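Local coordinates for protein alpha-rhamnosidase (Dictyoglomus thermophilum, PDB 6I60) that probably hydrolyses alpha-L-rhamnosides, releasing terminal non-reducing alpha-L-rhamnose, as a bacterial glycoside hydrolase, at residues A461-G466 against N520-G525. Sequence-based numbering, arbitrary orientation.
Sequences AVESNG and NFDMIG
Val462 chi1 of -68° sets CG1 anti to the carbonyl carbon and so puts CG2 between the backbone N and that carbon, while Phe521 holds CG anti to its own carbonyl carbon; its side chain leaves the backbone away from the loop, yet CB still touches Val462. Val462 CG2 lies 3.7 Å from Phe521 CB, oblique to the ring, and CG1 rests near Asp522 O. The backbones form a single beta bridge, Ser464 with Phe521, evidenced by two bonds flanking Phe521. Asp522 N donates to Glu463 O (3.0 Å, 162° at the hydrogen), and Asn465 N to Asn520 O at 2.8 Å. Gly466 N adds a weak second bond to Asn520 O, so this carbonyl at the end of helix 514-520 has two loop amides as donors. Asn465 lays its amide over the face of the peptide joining Phe521 to Asp522, with ND2 3.2 Å from Phe521 O and OD1 3.7 Å from Asp522 CB; the Asn465 amide and Asp522 carboxylate planes are 16° apart. An alanine at Asn465 would remove this amide and is likely to leave a gap beside Asp522. The bridge thus joins the loop between strands 453-458 and 466-470 to the turn linking helices 514-520 and 524-535, with Val462 and Phe521 both packed on Leu487 of helix 473-488, and Asn465 and Asp522 on Tyr576 of helix 564-576.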
ATOM      1  N   ALA A 461      -5.754   0.044   6.381  1.00 48.95           N
ATOM      2  CA  ALA A 461      -6.591  -1.149   6.392  1.00 43.21           C
ATOM      3  C   ALA A 461      -6.866  -1.658   4.983  1.00 39.45           C
ATOM      4  O   ALA A 461      -7.972  -1.491   4.463  1.00 42.38           O
ATOM      5  CB  ALA A 461      -7.907  -0.866   7.119  1.00 46.72           C
ATOM      6  N   VAL A 462      -5.871  -2.284   4.363  1.00 44.44           N
ATOM      7  CA  VAL A 462      -6.046  -2.878   3.042  1.00 49.70           C
ATOM      8  C   VAL A 462      -6.691  -4.249   3.186  1.00 49.08           C
ATOM      9  O   VAL A 462      -6.501  -4.952   4.184  1.00 47.49           O
ATOM     10  CB  VAL A 462      -4.699  -2.968   2.298  1.00 47.33           C
ATOM     11  CG1 VAL A 462      -4.189  -1.582   1.943  1.00 50.51           C
ATOM     12  CG2 VAL A 462      -3.678  -3.712   3.138  1.00 44.86           C
ATOM     13  N   GLU A 463      -7.466  -4.635   2.177  1.00 54.23           N
ATOM     14  CA  GLU A 463      -8.060  -5.961   2.139  1.00 46.56           C
ATOM     15  C   GLU A 463      -7.036  -6.987   1.669  1.00 52.64           C
ATOM     16  O   GLU A 463      -6.047  -6.661   1.008  1.00 57.93           O
ATOM     17  CB  GLU A 463      -9.273  -5.984   1.210  1.00 53.23           C
ATOM     18  CG  GLU A 463     -10.604  -5.855   1.919  1.00 69.00           C
ATOM     19  CD  GLU A 463     -11.728  -5.479   0.973  1.00 77.45           C
ATOM     20  OE1 GLU A 463     -12.625  -4.715   1.390  1.00 79.03           O
ATOM     21  OE2 GLU A 463     -11.713  -5.945  -0.187  1.00 79.96           O
ATOM     22  N   SER A 464      -7.289  -8.246   2.014  1.00 51.74           N
ATOM     23  CA  SER A 464      -6.430  -9.334   1.573  1.00 44.77           C
ATOM     24  C   SER A 464      -6.774  -9.712   0.137  1.00 50.91           C
ATOM     25  O   SER A 464      -7.939  -9.969  -0.185  1.00 52.29           O
ATOM     26  CB  SER A 464      -6.580 -10.544   2.494  1.00 49.79           C
ATOM     27  OG  SER A 464      -5.611 -11.531   2.193  1.00 51.95           O
ATOM     28  N   ASN A 465      -5.761  -9.742  -0.726  1.00 49.87           N
ATOM     29  CA  ASN A 465      -5.962 -10.052  -2.133  1.00 51.63           C
ATOM     30  C   ASN A 465      -5.542 -11.465  -2.509  1.00 57.73           C
ATOM     31  O   ASN A 465      -6.111 -12.037  -3.446  1.00 61.09           O
ATOM     32  CB  ASN A 465      -5.197  -9.058  -3.013  1.00 55.33           C
ATOM     33  CG  ASN A 465      -6.120  -8.177  -3.837  1.00 69.48           C
ATOM     34  OD1 ASN A 465      -7.337  -8.167  -3.634  1.00 59.48           O
ATOM     35  ND2 ASN A 465      -5.543  -7.430  -4.777  1.00 65.46           N
ATOM     36  N   GLY A 466      -4.572 -12.042  -1.815  1.00 54.29           N
ATOM     37  CA  GLY A 466      -4.062 -13.350  -2.188  1.00 50.90           C
ATOM     38  C   GLY A 466      -3.543 -14.118  -0.996  1.00 55.73           C
ATOM     39  O   GLY A 466      -3.047 -13.537  -0.026  1.00 56.65           O
ATOM     40  N   ASN A 520      -0.513  -9.511  -2.542  1.00 54.11           N
ATOM     41  CA  ASN A 520      -1.003  -9.835  -1.208  1.00 52.95           C
ATOM     42  C   ASN A 520      -2.210  -9.009  -0.789  1.00 53.67           C
ATOM     43  O   ASN A 520      -3.066  -9.514  -0.053  1.00 52.43           O
ATOM     44  CB  ASN A 520       0.115  -9.646  -0.179  1.00 46.71           C
ATOM     45  CG  ASN A 520       1.056 -10.829  -0.120  1.00 50.56           C
ATOM     46  OD1 ASN A 520       0.622 -11.981  -0.084  1.00 48.48           O
ATOM     47  ND2 ASN A 520       2.354 -10.551  -0.110  1.00 51.36           N
ATOM     48  N   PHE A 521      -2.304  -7.757  -1.234  1.00 55.89           N
ATOM     49  CA  PHE A 521      -3.336  -6.850  -0.753  1.00 52.70           C
ATOM     50  C   PHE A 521      -3.946  -6.083  -1.917  1.00 52.99           C
ATOM     51  O   PHE A 521      -3.341  -5.946  -2.984  1.00 52.46           O
ATOM     52  CB  PHE A 521      -2.777  -5.870   0.290  1.00 43.66           C
ATOM     53  CG  PHE A 521      -1.819  -6.503   1.262  1.00 49.69           C
ATOM     54  CD1 PHE A 521      -2.277  -7.348   2.260  1.00 43.85           C
ATOM     55  CD2 PHE A 521      -0.459  -6.257   1.175  1.00 51.84           C
ATOM     56  CE1 PHE A 521      -1.399  -7.933   3.152  1.00 43.04           C
ATOM     57  CE2 PHE A 521       0.423  -6.839   2.065  1.00 47.36           C
ATOM     58  CZ  PHE A 521      -0.049  -7.678   3.054  1.00 39.18           C
ATOM     59  N   ASP A 522      -5.166  -5.596  -1.698  1.00 52.17           N
ATOM     60  CA  ASP A 522      -5.841  -4.716  -2.647  1.00 52.35           C
ATOM     61  C   ASP A 522      -5.209  -3.332  -2.548  1.00 53.57           C
ATOM     62  O   ASP A 522      -5.397  -2.628  -1.550  1.00 53.67           O
ATOM     63  CB  ASP A 522      -7.338  -4.666  -2.352  1.00 59.20           C
ATOM     64  CG  ASP A 522      -8.117  -3.887  -3.395  1.00 63.49           C
ATOM     65  OD1 ASP A 522      -9.349  -4.081  -3.490  1.00 62.14           O
ATOM     66  OD2 ASP A 522      -7.500  -3.079  -4.120  1.00 70.30           O
ATOM     67  N   MET A 523      -4.462  -2.937  -3.580  1.00 52.89           N
ATOM     68  CA  MET A 523      -3.645  -1.732  -3.518  1.00 51.51           C
ATOM     69  C   MET A 523      -4.000  -0.674  -4.553  1.00 51.64           C
ATOM     70  O   MET A 523      -3.343   0.374  -4.581  1.00 55.22           O
ATOM     71  CB  MET A 523      -2.160  -2.090  -3.674  1.00 45.81           C
ATOM     72  CG  MET A 523      -1.687  -3.209  -2.768  1.00 45.17           C
ATOM     73  SD  MET A 523      -1.194  -2.615  -1.143  1.00 45.14           S
ATOM     74  CE  MET A 523      -0.319  -1.116  -1.583  1.00 46.31           C
ATOM     75  N   ILE A 524      -5.006  -0.905  -5.402  1.00 52.21           N
ATOM     76  CA  ILE A 524      -5.285   0.045  -6.477  1.00 49.09           C
ATOM     77  C   ILE A 524      -5.768   1.377  -5.911  1.00 53.77           C
ATOM     78  O   ILE A 524      -5.413   2.446  -6.421  1.00 52.63           O
ATOM     79  CB  ILE A 524      -6.290  -0.548  -7.482  1.00 47.41           C
ATOM     80  CG1 ILE A 524      -6.585   0.465  -8.589  1.00 41.40           C
ATOM     81  CG2 ILE A 524      -7.574  -0.979  -6.785  1.00 45.32           C
ATOM     82  CD1 ILE A 524      -6.689  -0.140  -9.961  1.00 41.86           C
ATOM     83  N   GLY A 525      -6.571   1.341  -4.844  1.00 55.89           N
ATOM     84  CA  GLY A 525      -6.967   2.579  -4.195  1.00 49.58           C
ATOM     85  C   GLY A 525      -5.817   3.260  -3.484  1.00 53.74           C
ATOM     86  O   GLY A 525      -5.748   4.492  -3.445  1.00 52.04           O
TER